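PDB 3JXE: tryptophan--tRNA ligase from Pyrococcus horikoshii, which charges tRNA(Trp) with L-tryptophan, using ATP and releasing AMP and diphosphate, as a class I aminoacyl-tRNA synthetase. Local coordinates for residues 79-87 with 129-140; 1-9 with 17-25. All blocks are in the same frame, centred on the assembly; numbering follows the deposited sequence.

From the N terminus, the chain first folds back on itself in interaction 2, where residues 1-9 meet 17-25; the short connection carries strand 11-13, which pairs with strand 6-8, so the contact joins this hairpin to helix 18-25. Interaction 1 ties the end of strand 75-80 and the 'HIGH' loop after it to helix 126-141. This second loop is longer and mostly helical, with helix 88-104, strand 108-112 and helix 114-120. The contacts lie in series, neither nested nor crossed. Their centres stand about 28 Å apart on opposite sides of the chain's centre; the bound tryptophanyl-5'AMP touches interaction 1 and lies about 9 Å from the Val7 side chain of interaction 2.

Interaction 1 (79-87 with 129-140); sequences GRGPSGPMH and TKRWAYDNILDI. With TYM (tryptophanyl-5'AMP), chain E; SO4 (sulfate ion), chain F.
The ring of Pro82 presses into a shallow hollow on the helix at residues 129-140, bounded by Thr129, Trp132, Ala133 and Asn136. Its CB lies 3.6 Å from Ala133 N, while CG points at the Ala133 methyl group and the carbonyl of Thr129. An inverse gamma turn centred on Pro82 presents the ring this way. Beyond it the loop drapes over one face of the Trp132 indole. Gly84 CA lies over the five-membered ring, 3.6 Å from its centroid, and Pro85 CD is 4.0 Å from the centroid of the six-membered ring, two CH-pi contacts side by side on the same face. The Gly84-Pro85 peptide lies nearly parallel to the indole.

Asn136 is the polar bump that fills the inner curve of the loop. With CG beside the backbone N (chi1 -70°), its OD1 takes a nearly straight bond of 2.7 Å from Arg80 NE. The oxygen is in the guanidinium plane, but the donor stands above the amide's carbonyl plane. Asn136 ND2 gives a bond of 3.3 Å to Gly84 O, so the amide spans the loop and both its polar atoms are used. Met86 closes the other side: its CG lies over one face of the Arg80 guanidinium, toward the rim, and SD sits 3.7 Å from Asn136 CB.

Residues 82-87 open the 'HIGH' region, after the first Rossmann strand. Gly81 N bonds TYM O1P, and His87 NE2 binds a sulfate, probably from the crystallisation liquor, also held by His90, Ser255 and Ala256. Around the contact, helix 88-104 touches Arg80, Met86 and Ile140, and Ile112 of strand 108-112 lies against Pro82 and Ala133. From helix 332-367, Arg354 forms salt bridges with Asp135 and Asp139, and His350 hydrogen-bonds Asp139.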
loop_
_atom_site.group_PDB
_atom_site.type_symbol
_atom_site.label_atom_id
_atom_site.label_comp_id
_atom_site.label_asym_id
_atom_site.label_seq_id
_atom_site.Cartn_x
_atom_site.Cartn_y
_atom_site.Cartn_z
ATOM N N GLY B 79 2.603 14.319 -11.268
ATOM C CA GLY B 79 3.339 13.060 -11.238
ATOM C C GLY B 79 3.710 12.489 -12.589
ATOM O O GLY B 79 3.427 13.084 -13.632
ATOM N N ARG B 80 4.349 11.323 -12.559
ATOM C CA ARG B 80 4.839 10.658 -13.759
ATOM C C ARG B 80 4.968 9.153 -13.531
ATOM O O ARG B 80 5.522 8.714 -12.521
ATOM C CB ARG B 80 6.184 11.270 -14.193
ATOM C CG ARG B 80 7.072 10.392 -15.078
ATOM C CD ARG B 80 6.502 10.205 -16.473
ATOM N NE ARG B 80 7.178 9.121 -17.179
ATOM C CZ ARG B 80 6.749 8.572 -18.312
ATOM N NH1 ARG B 80 5.626 8.991 -18.875
ATOM N NH2 ARG B 80 7.440 7.591 -18.873
ATOM N N GLY B 81 4.448 8.376 -14.480
ATOM C CA GLY B 81 4.556 6.921 -14.448
ATOM C C GLY B 81 5.715 6.418 -15.290
ATOM O O GLY B 81 5.649 6.463 -16.518
ATOM N N PRO B 82 6.782 5.923 -14.633
ATOM C CA PRO B 82 8.000 5.508 -15.331
ATOM C C PRO B 82 7.893 4.135 -16.005
ATOM O O PRO B 82 8.410 3.137 -15.487
ATOM C CB PRO B 82 9.049 5.498 -14.217
ATOM C CG PRO B 82 8.283 5.199 -12.982
ATOM C CD PRO B 82 6.890 5.730 -13.174
ATOM N N SER B 83 7.225 4.097 -17.155
ATOM C CA SER B 83 7.126 2.880 -17.964
ATOM C C SER B 83 8.274 2.786 -18.965
ATOM O O SER B 83 8.626 1.696 -19.418
ATOM C CB SER B 83 5.775 2.808 -18.684
ATOM O OG SER B 83 5.423 4.057 -19.253
ATOM N N GLY B 84 8.853 3.936 -19.296
ATOM C CA GLY B 84 9.968 4.016 -20.231
ATOM C C GLY B 84 10.465 5.444 -20.350
ATOM O O GLY B 84 10.359 6.217 -19.396
ATOM N N PRO B 85 11.010 5.811 -21.524
ATOM C CA PRO B 85 11.497 7.176 -21.721
ATOM C C PRO B 85 10.334 8.155 -21.805
ATOM O O PRO B 85 9.255 7.791 -22.276
ATOM C CB PRO B 85 12.222 7.110 -23.070
ATOM C CG PRO B 85 12.302 5.662 -23.435
ATOM C CD PRO B 85 11.183 4.986 -22.731
ATOM N N MET B 86 10.555 9.380 -21.340
ATOM C CA MET B 86 9.541 10.426 -21.412
ATOM C C MET B 86 9.566 11.106 -22.775
ATOM O O MET B 86 10.641 11.381 -23.319
ATOM C CB MET B 86 9.757 11.467 -20.313
ATOM C CG MET B 86 9.354 11.005 -18.925
ATOM S SD MET B 86 9.658 12.230 -17.636
ATOM C CE MET B 86 8.409 13.460 -17.999
ATOM N N HIS B 87 8.382 11.364 -23.327
ATOM C CA HIS B 87 8.273 12.147 -24.555
ATOM C C HIS B 87 7.810 13.577 -24.267
ATOM O O HIS B 87 7.608 13.949 -23.109
ATOM C CB HIS B 87 7.391 11.453 -25.605
ATOM C CG HIS B 87 5.983 11.202 -25.162
ATOM N ND1 HIS B 87 5.111 12.216 -24.829
ATOM C CD2 HIS B 87 5.284 10.049 -25.033
ATOM C CE1 HIS B 87 3.944 11.698 -24.493
ATOM N NE2 HIS B 87 4.021 10.385 -24.611
ATOM N N THR B 129 10.985 -0.395 -13.684
ATOM C CA THR B 129 10.291 0.848 -13.356
ATOM C C THR B 129 11.110 1.709 -12.400
ATOM O O THR B 129 11.093 2.937 -12.500
ATOM C CB THR B 129 8.905 0.584 -12.746
ATOM O OG1 THR B 129 9.051 -0.194 -11.553
ATOM C CG2 THR B 129 8.018 -0.163 -13.732
ATOM N N LYS B 130 11.826 1.056 -11.487
ATOM C CA LYS B 130 12.702 1.747 -10.542
ATOM C C LYS B 130 13.852 2.473 -11.237
ATOM O O LYS B 130 14.195 3.591 -10.858
ATOM C CB LYS B 130 13.240 0.779 -9.490
ATOM C CG LYS B 130 12.279 0.529 -8.348
ATOM C CD LYS B 130 12.748 -0.617 -7.478
ATOM C CE LYS B 130 11.819 -0.819 -6.294
ATOM N NZ LYS B 130 12.164 -2.051 -5.541
ATOM N N ARG B 131 14.441 1.843 -12.251
ATOM C CA ARG B 131 15.520 2.479 -13.007
ATOM C C ARG B 131 14.995 3.524 -13.998
ATOM O O ARG B 131 15.636 4.556 -14.205
ATOM C CB ARG B 131 16.445 1.450 -13.682
ATOM C CG ARG B 131 15.816 0.626 -14.790
ATOM C CD ARG B 131 16.867 -0.129 -15.599
ATOM N NE ARG B 131 16.290 -0.729 -16.805
ATOM C CZ ARG B 131 16.120 -0.092 -17.964
ATOM N NH1 ARG B 131 16.481 1.182 -18.101
ATOM N NH2 ARG B 131 15.581 -0.734 -18.994
ATOM N N TRP B 132 13.830 3.268 -14.591
ATOM C CA TRP B 132 13.167 4.266 -15.434
ATOM C C TRP B 132 12.720 5.469 -14.613
ATOM O O TRP B 132 12.598 6.577 -15.140
ATOM C CB TRP B 132 11.977 3.672 -16.196
ATOM C CG TRP B 132 12.368 2.968 -17.460
ATOM C CD1 TRP B 132 12.168 1.653 -17.760
ATOM C CD2 TRP B 132 13.044 3.539 -18.591
ATOM N NE1 TRP B 132 12.670 1.367 -19.007
ATOM C CE2 TRP B 132 13.213 2.506 -19.539
ATOM C CE3 TRP B 132 13.519 4.823 -18.897
ATOM C CZ2 TRP B 132 13.838 2.715 -20.773
ATOM C CZ3 TRP B 132 14.140 5.030 -20.125
ATOM C CH2 TRP B 132 14.295 3.979 -21.046
ATOM N N ALA B 133 12.481 5.237 -13.323
ATOM C CA ALA B 133 12.166 6.305 -12.383
ATOM C C ALA B 133 13.307 7.311 -12.329
ATOM O O ALA B 133 13.085 8.503 -12.542
ATOM C CB ALA B 133 11.882 5.741 -11.007
ATOM N N TYR B 134 14.522 6.822 -12.076
ATOM C CA TYR B 134 15.713 7.672 -12.034
ATOM C C TYR B 134 15.887 8.474 -13.328
ATOM O O TYR B 134 16.149 9.678 -13.288
ATOM C CB TYR B 134 16.978 6.852 -11.734
ATOM C CG TYR B 134 18.236 7.695 -11.699
ATOM C CD1 TYR B 134 18.576 8.428 -10.561
ATOM C CD2 TYR B 134 19.075 7.780 -12.814
ATOM C CE1 TYR B 134 19.723 9.220 -10.529
ATOM C CE2 TYR B 134 20.223 8.568 -12.794
ATOM C CZ TYR B 134 20.541 9.283 -11.648
ATOM O OH TYR B 134 21.676 10.063 -11.619
ATOM N N ASP B 135 15.734 7.794 -14.463
ATOM C CA ASP B 135 15.842 8.417 -15.777
ATOM C C ASP B 135 14.856 9.576 -15.937
ATOM O O ASP B 135 15.223 10.654 -16.410
ATOM C CB ASP B 135 15.609 7.374 -16.872
ATOM C CG ASP B 135 15.771 7.946 -18.265
ATOM O OD1 ASP B 135 16.925 8.039 -18.736
ATOM O OD2 ASP B 135 14.746 8.301 -18.888
ATOM N N ASN B 136 13.609 9.341 -15.534
ATOM C CA ASN B 136 12.552 10.346 -15.629
ATOM C C ASN B 136 12.775 11.533 -14.693
ATOM O O ASN B 136 12.461 12.670 -15.055
ATOM C CB ASN B 136 11.180 9.713 -15.368
ATOM C CG ASN B 136 10.721 8.788 -16.498
ATOM O OD1 ASN B 136 9.638 8.207 -16.425
ATOM N ND2 ASN B 136 11.537 8.653 -17.540
ATOM N N ILE B 137 13.321 11.264 -13.503
ATOM C CA ILE B 137 13.666 12.314 -12.534
ATOM C C ILE B 137 14.594 13.351 -13.173
ATOM O O ILE B 137 14.377 14.558 -13.027
ATOM C CB ILE B 137 14.356 11.753 -11.246
ATOM C CG1 ILE B 137 13.636 10.518 -10.682
ATOM C CG2 ILE B 137 14.503 12.840 -10.179
ATOM C CD1 ILE B 137 12.311 10.784 -10.024
ATOM N N LEU B 138 15.616 12.869 -13.885
ATOM C CA LEU B 138 16.587 13.733 -14.560
ATOM C C LEU B 138 15.902 14.708 -15.514
ATOM O O LEU B 138 16.216 15.897 -15.515
ATOM C CB LEU B 138 17.641 12.905 -15.309
ATOM C CG LEU B 138 18.459 11.851 -14.547
ATOM C CD1 LEU B 138 19.318 11.039 -15.505
ATOM C CD2 LEU B 138 19.315 12.465 -13.449
ATOM N N ASP B 139 14.960 14.200 -16.308
ATOM C CA ASP B 139 14.169 15.029 -17.217
ATOM C C ASP B 139 13.313 16.045 -16.471
ATOM O O ASP B 139 13.183 17.193 -16.903
ATOM C CB ASP B 139 13.271 14.157 -18.089
ATOM C CG ASP B 139 14.049 13.362 -19.109
ATOM O OD1 ASP B 139 14.171 12.131 -18.927
ATOM O OD2 ASP B 139 14.546 13.969 -20.086
ATOM N N ILE B 140 12.732 15.611 -15.354
ATOM C CA ILE B 140 11.857 16.459 -14.546
ATOM C C ILE B 140 12.650 17.560 -13.835
ATOM O O ILE B 140 12.223 18.714 -13.807
ATOM C CB ILE B 140 11.011 15.618 -13.553
ATOM C CG1 ILE B 140 10.024 14.733 -14.323
ATOM C CG2 ILE B 140 10.254 16.515 -12.571
ATOM C CD1 ILE B 140 9.512 13.542 -13.540
HETATM P P TYM E . 1.911 9.511 -17.274
HETATM O O1P TYM E . 3.253 9.101 -16.803
HETATM O O2P TYM E . 1.189 8.667 -18.251
HETATM O "O5'" TYM E . 2.008 10.991 -17.899
HETATM C "C5'" TYM E . 2.624 12.042 -17.144
HETATM C "C4'" TYM E . 1.972 13.397 -17.444
HETATM O "O4'" TYM E . 1.922 13.603 -18.884
HETATM C "C1'" TYM E . 0.543 13.870 -19.270
HETATM N N9 TYM E . 0.426 13.330 -20.661
HETATM C C4 TYM E . 0.293 14.059 -21.769
HETATM N N3 TYM E . 0.201 15.382 -22.002
HETATM C C2 TYM E . 0.064 15.851 -23.237
HETATM N N1 TYM E . 0.014 15.038 -24.282
HETATM C C6 TYM E . 0.102 13.705 -24.122
HETATM N N6 TYM E . 0.052 12.903 -25.182
HETATM C C5 TYM E . 0.245 13.182 -22.840
HETATM N N7 TYM E . 0.356 11.950 -22.350
HETATM C C8 TYM E . 0.472 12.044 -21.023
HETATM C "C2'" TYM E . -0.299 13.187 -18.195
HETATM O "O2'" TYM E . -1.554 13.847 -18.061
HETATM C "C3'" TYM E . 0.529 13.438 -16.939
HETATM O "O3'" TYM E . 0.266 14.758 -16.436
HETATM N NH3 TYM E . -0.395 7.692 -13.284
HETATM C CA TYM E . 0.233 8.914 -13.804
HETATM C CB TYM E . 1.327 9.379 -12.842
HETATM C CG TYM E . 0.795 10.416 -11.806
HETATM C CD2 TYM E . 0.287 11.688 -12.045
HETATM C CE2 TYM E . -0.063 12.252 -10.811
HETATM C CE3 TYM E . 0.093 12.415 -13.217
HETATM C CD1 TYM E . 0.745 10.246 -10.465
HETATM N NE1 TYM E . 0.210 11.387 -9.837
HETATM C CZ2 TYM E . -0.600 13.533 -10.759
HETATM C CZ3 TYM E . -0.450 13.700 -13.160
HETATM C CH2 TYM E . -0.796 14.259 -11.931
HETATM C C TYM E . 0.858 8.640 -15.177
HETATM O O TYM E . 1.223 7.502 -15.482
HETATM O OPP TYM E . 0.958 9.749 -15.982
HETATM S S SO4 F . 2.403 7.126 -22.981
HETATM O O1 SO4 F . 1.213 6.361 -23.347
HETATM O O2 SO4 F . 2.318 8.465 -23.554
HETATM O O3 SO4 F . 2.506 7.235 -21.529
HETATM O O4 SO4 F . 3.586 6.442 -23.486
#

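Interaction 2 (1-9 with 17-25); sequences MVEEFKVTP and DYDKLIKHF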
loop_
_atom_site.group_PDB
_atom_site.type_symbol
_atom_site.label_atom_id
_atom_site.label_comp_id
_atom_site.label_asym_id
_atom_site.label_seq_id
_atom_site.Cartn_x
_atom_site.Cartn_y
_atom_site.Cartn_z
ATOM N N MET B 1 -22.299 14.537 -24.502
ATOM C CA MET B 1 -23.123 14.148 -25.683
ATOM C C MET B 1 -22.709 12.788 -26.255
ATOM O O MET B 1 -23.489 11.833 -26.202
ATOM C CB MET B 1 -23.058 15.231 -26.773
ATOM C CG MET B 1 -23.856 14.886 -28.045
ATOM S SD MET B 1 -23.554 15.917 -29.505
ATOM C CE MET B 1 -24.462 17.415 -29.079
ATOM N N VAL B 2 -21.483 12.711 -26.788
ATOM C CA VAL B 2 -21.040 11.557 -27.591
ATOM C C VAL B 2 -19.762 10.895 -27.048
ATOM O O VAL B 2 -18.892 11.569 -26.476
ATOM C CB VAL B 2 -20.898 11.951 -29.108
ATOM C CG1 VAL B 2 -19.841 11.102 -29.850
ATOM C CG2 VAL B 2 -22.261 11.875 -29.810
ATOM N N GLU B 3 -19.668 9.571 -27.237
ATOM C CA GLU B 3 -18.503 8.793 -26.807
ATOM C C GLU B 3 -18.067 7.728 -27.830
ATOM O O GLU B 3 -18.350 6.535 -27.667
ATOM C CB GLU B 3 -18.749 8.159 -25.430
ATOM C CG GLU B 3 -20.105 7.463 -25.294
ATOM C CD GLU B 3 -20.048 6.217 -24.433
ATOM O OE1 GLU B 3 -19.081 5.431 -24.568
ATOM O OE2 GLU B 3 -20.983 6.017 -23.628
ATOM N N GLU B 4 -17.385 8.166 -28.886
ATOM C CA GLU B 4 -16.756 7.231 -29.820
ATOM C C GLU B 4 -15.228 7.345 -29.750
ATOM O O GLU B 4 -14.509 7.120 -30.732
ATOM C CB GLU B 4 -17.299 7.411 -31.252
ATOM C CG GLU B 4 -17.368 6.092 -32.065
ATOM C CD GLU B 4 -18.209 5.005 -31.368
ATOM O OE1 GLU B 4 -19.443 5.199 -31.226
ATOM O OE2 GLU B 4 -17.633 3.959 -30.974
ATOM N N PHE B 5 -14.757 7.705 -28.557
ATOM C CA PHE B 5 -13.337 7.793 -28.233
ATOM C C PHE B 5 -13.154 7.444 -26.756
ATOM O O PHE B 5 -14.019 7.748 -25.929
ATOM C CB PHE B 5 -12.783 9.193 -28.542
ATOM C CG PHE B 5 -13.460 10.306 -27.783
ATOM C CD1 PHE B 5 -12.961 10.738 -26.558
ATOM C CD2 PHE B 5 -14.588 10.934 -28.302
ATOM C CE1 PHE B 5 -13.582 11.766 -25.855
ATOM C CE2 PHE B 5 -15.216 11.965 -27.606
ATOM C CZ PHE B 5 -14.711 12.382 -26.381
ATOM N N LYS B 6 -12.038 6.802 -26.427
ATOM C CA LYS B 6 -11.782 6.377 -25.053
ATOM C C LYS B 6 -10.694 7.229 -24.400
ATOM O O LYS B 6 -9.621 7.419 -24.975
ATOM C CB LYS B 6 -11.402 4.894 -25.018
ATOM C CG LYS B 6 -11.669 4.215 -23.684
ATOM C CD LYS B 6 -11.236 2.760 -23.716
ATOM C CE LYS B 6 -11.637 2.044 -22.437
ATOM N NZ LYS B 6 -11.131 0.645 -22.411
ATOM N N VAL B 7 -10.990 7.754 -23.212
ATOM C CA VAL B 7 -10.015 8.509 -22.419
ATOM C C VAL B 7 -10.017 8.012 -20.971
ATOM O O VAL B 7 -10.853 8.416 -20.158
ATOM C CB VAL B 7 -10.255 10.051 -22.475
ATOM C CG1 VAL B 7 -9.250 10.794 -21.601
ATOM C CG2 VAL B 7 -10.167 10.566 -23.903
ATOM N N THR B 8 -9.084 7.112 -20.670
ATOM C CA THR B 8 -8.882 6.606 -19.313
ATOM C C THR B 8 -7.472 6.986 -18.860
ATOM O O THR B 8 -6.654 7.398 -19.686
ATOM C CB THR B 8 -9.074 5.062 -19.226
ATOM O OG1 THR B 8 -7.886 4.395 -19.679
ATOM C CG2 THR B 8 -10.267 4.605 -20.064
ATOM N N PRO B 9 -7.176 6.863 -17.550
ATOM C CA PRO B 9 -5.816 7.139 -17.073
ATOM C C PRO B 9 -4.727 6.213 -17.634
ATOM O O PRO B 9 -3.568 6.332 -17.239
ATOM C CB PRO B 9 -5.934 6.945 -15.556
ATOM C CG PRO B 9 -7.381 7.100 -15.259
ATOM C CD PRO B 9 -8.076 6.516 -16.438
ATOM N N ASP B 17 -12.956 14.611 -28.712
ATOM C CA ASP B 17 -13.707 15.858 -28.616
ATOM C C ASP B 17 -13.569 16.383 -27.193
ATOM O O ASP B 17 -14.129 15.815 -26.251
ATOM C CB ASP B 17 -15.182 15.641 -28.985
ATOM C CG ASP B 17 -15.960 16.950 -29.142
ATOM O OD1 ASP B 17 -15.522 18.006 -28.624
ATOM O OD2 ASP B 17 -17.031 16.918 -29.790
ATOM N N TYR B 18 -12.813 17.469 -27.048
ATOM C CA TYR B 18 -12.511 18.035 -25.736
ATOM C C TYR B 18 -13.703 18.748 -25.098
ATOM O O TYR B 18 -13.786 18.842 -23.873
ATOM C CB TYR B 18 -11.299 18.970 -25.821
ATOM C CG TYR B 18 -10.008 18.257 -26.164
ATOM C CD1 TYR B 18 -9.277 17.585 -25.184
ATOM C CD2 TYR B 18 -9.517 18.251 -27.468
ATOM C CE1 TYR B 18 -8.092 16.926 -25.494
ATOM C CE2 TYR B 18 -8.330 17.596 -27.789
ATOM C CZ TYR B 18 -7.622 16.937 -26.796
ATOM O OH TYR B 18 -6.449 16.285 -27.104
ATOM N N ASP B 19 -14.621 19.238 -25.931
ATOM C CA ASP B 19 -15.835 19.900 -25.451
ATOM C C ASP B 19 -16.753 18.928 -24.713
ATOM O O ASP B 19 -17.268 19.242 -23.637
ATOM C CB ASP B 19 -16.588 20.559 -26.612
ATOM C CG ASP B 19 -15.869 21.779 -27.162
ATOM O OD1 ASP B 19 -15.423 22.633 -26.362
ATOM O OD2 ASP B 19 -15.764 21.891 -28.402
ATOM N N LYS B 20 -16.945 17.749 -25.300
ATOM C CA LYS B 20 -17.782 16.709 -24.708
ATOM C C LYS B 20 -17.119 16.072 -23.492
ATOM O O LYS B 20 -17.802 15.661 -22.553
ATOM C CB LYS B 20 -18.129 15.637 -25.746
ATOM C CG LYS B 20 -19.138 16.092 -26.788
ATOM C CD LYS B 20 -19.235 15.106 -27.937
ATOM C CE LYS B 20 -20.032 15.699 -29.087
ATOM N NZ LYS B 20 -19.887 14.908 -30.343
ATOM N N LEU B 21 -15.790 16.002 -23.515
ATOM C CA LEU B 21 -15.021 15.425 -22.415
ATOM C C LEU B 21 -15.217 16.233 -21.135
ATOM O O LEU B 21 -15.190 15.679 -20.037
ATOM C CB LEU B 21 -13.536 15.354 -22.778
ATOM C CG LEU B 21 -12.788 14.051 -22.469
ATOM C CD1 LEU B 21 -11.455 14.047 -23.180
ATOM C CD2 LEU B 21 -12.586 13.836 -20.977
ATOM N N ILE B 22 -15.418 17.542 -21.292
ATOM C CA ILE B 22 -15.750 18.434 -20.180
ATOM C C ILE B 22 -17.089 18.026 -19.553
ATOM O O ILE B 22 -17.220 17.985 -18.327
ATOM C CB ILE B 22 -15.768 19.923 -20.636
ATOM C CG1 ILE B 22 -14.344 20.406 -20.929
ATOM C CG2 ILE B 22 -16.414 20.822 -19.582
ATOM C CD1 ILE B 22 -14.268 21.709 -21.711
ATOM N N LYS B 23 -18.063 17.709 -20.405
ATOM C CA LYS B 23 -19.386 17.265 -19.960
ATOM C C LYS B 23 -19.337 15.851 -19.382
ATOM O O LYS B 23 -19.945 15.579 -18.346
ATOM C CB LYS B 23 -20.405 17.327 -21.109
ATOM C CG LYS B 23 -20.548 18.689 -21.807
ATOM C CD LYS B 23 -21.464 19.656 -21.053
ATOM C CE LYS B 23 -20.682 20.572 -20.113
ATOM N NZ LYS B 23 -21.577 21.495 -19.360
ATOM N N HIS B 24 -18.607 14.966 -20.059
ATOM C CA HIS B 24 -18.472 13.564 -19.658
ATOM C C HIS B 24 -17.798 13.392 -18.301
ATOM O O HIS B 24 -18.110 12.455 -17.565
ATOM C CB HIS B 24 -17.689 12.783 -20.717
ATOM C CG HIS B 24 -18.518 12.331 -21.881
ATOM N ND1 HIS B 24 -19.312 13.190 -22.612
ATOM C CD2 HIS B 24 -18.659 11.111 -22.454
ATOM C CE1 HIS B 24 -19.916 12.516 -23.576
ATOM N NE2 HIS B 24 -19.535 11.253 -23.502
ATOM N N PHE B 25 -16.875 14.295 -17.983
ATOM C CA PHE B 25 -16.099 14.220 -16.744
ATOM C C PHE B 25 -16.635 15.157 -15.659
ATOM O O PHE B 25 -16.272 15.032 -14.487
ATOM C CB PHE B 25 -14.617 14.509 -17.022
ATOM C CG PHE B 25 -13.840 13.318 -17.537
ATOM C CD1 PHE B 25 -12.492 13.181 -17.233
ATOM C CD2 PHE B 25 -14.449 12.335 -18.312
ATOM C CE1 PHE B 25 -11.760 12.097 -17.699
ATOM C CE2 PHE B 25 -13.725 11.241 -18.780
ATOM C CZ PHE B 25 -12.377 11.124 -18.472
#
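Phe5 lays one face of its ring over the backbone at the start of helix 18-25, with Asp17 N 3.6 Å above the ring plane, toward the rim, and CZ 3.5 Å from Asp17 O. Its CG lies between the backbone N and the carbonyl carbon (chi1 60°), a torsion that swings the ring inward to the helix. The Leu21 CD1 methyl packs against Val7 and Phe5 where they meet, 3.8 Å from Val7 CG2 and 4.1 Å from Phe5 CE1. Farther along, the edge of the Phe25 ring meets the Val7 carbonyl.

Nearer the N terminus the contact is more exposed to solvent. The extended chain of Lys20 runs alongside Val2, both pointing the same way, and its CE is 3.6 Å from Met1 SD. The His24 ring brings its edge to Met1 N. No hydrogen bond links the two segments; side-chain packing makes the contact.

Strand 6-8 is the first arm of an N-terminal beta-hairpin completed by strand 11-13, and the helix follows after a short link, so Val7 and Phe5 face a helix that their own hairpin leads into. The Val7 side chain is about 9 Å from the bound tryptophanyl-5'AMP, so the hairpin lies near the active site without its Val7 side chain touching the adenylate.

Several bonds within the helix segment position these first-shell groups. Asp17 is the N-cap and receives a weak bond from Asp19 N, while its OD2 makes a salt bridge of 3.5 Å with Lys20 NZ; a weak bond from His24 ND1 to Lys20 O may help to orient the imidazole. Leu21 CD2 sits centrally over one face of Phe25, whose ring also touches Ile215, Asp218 and Pro219. On another side of the helix, Tyr18 OH bonds Phe243 N.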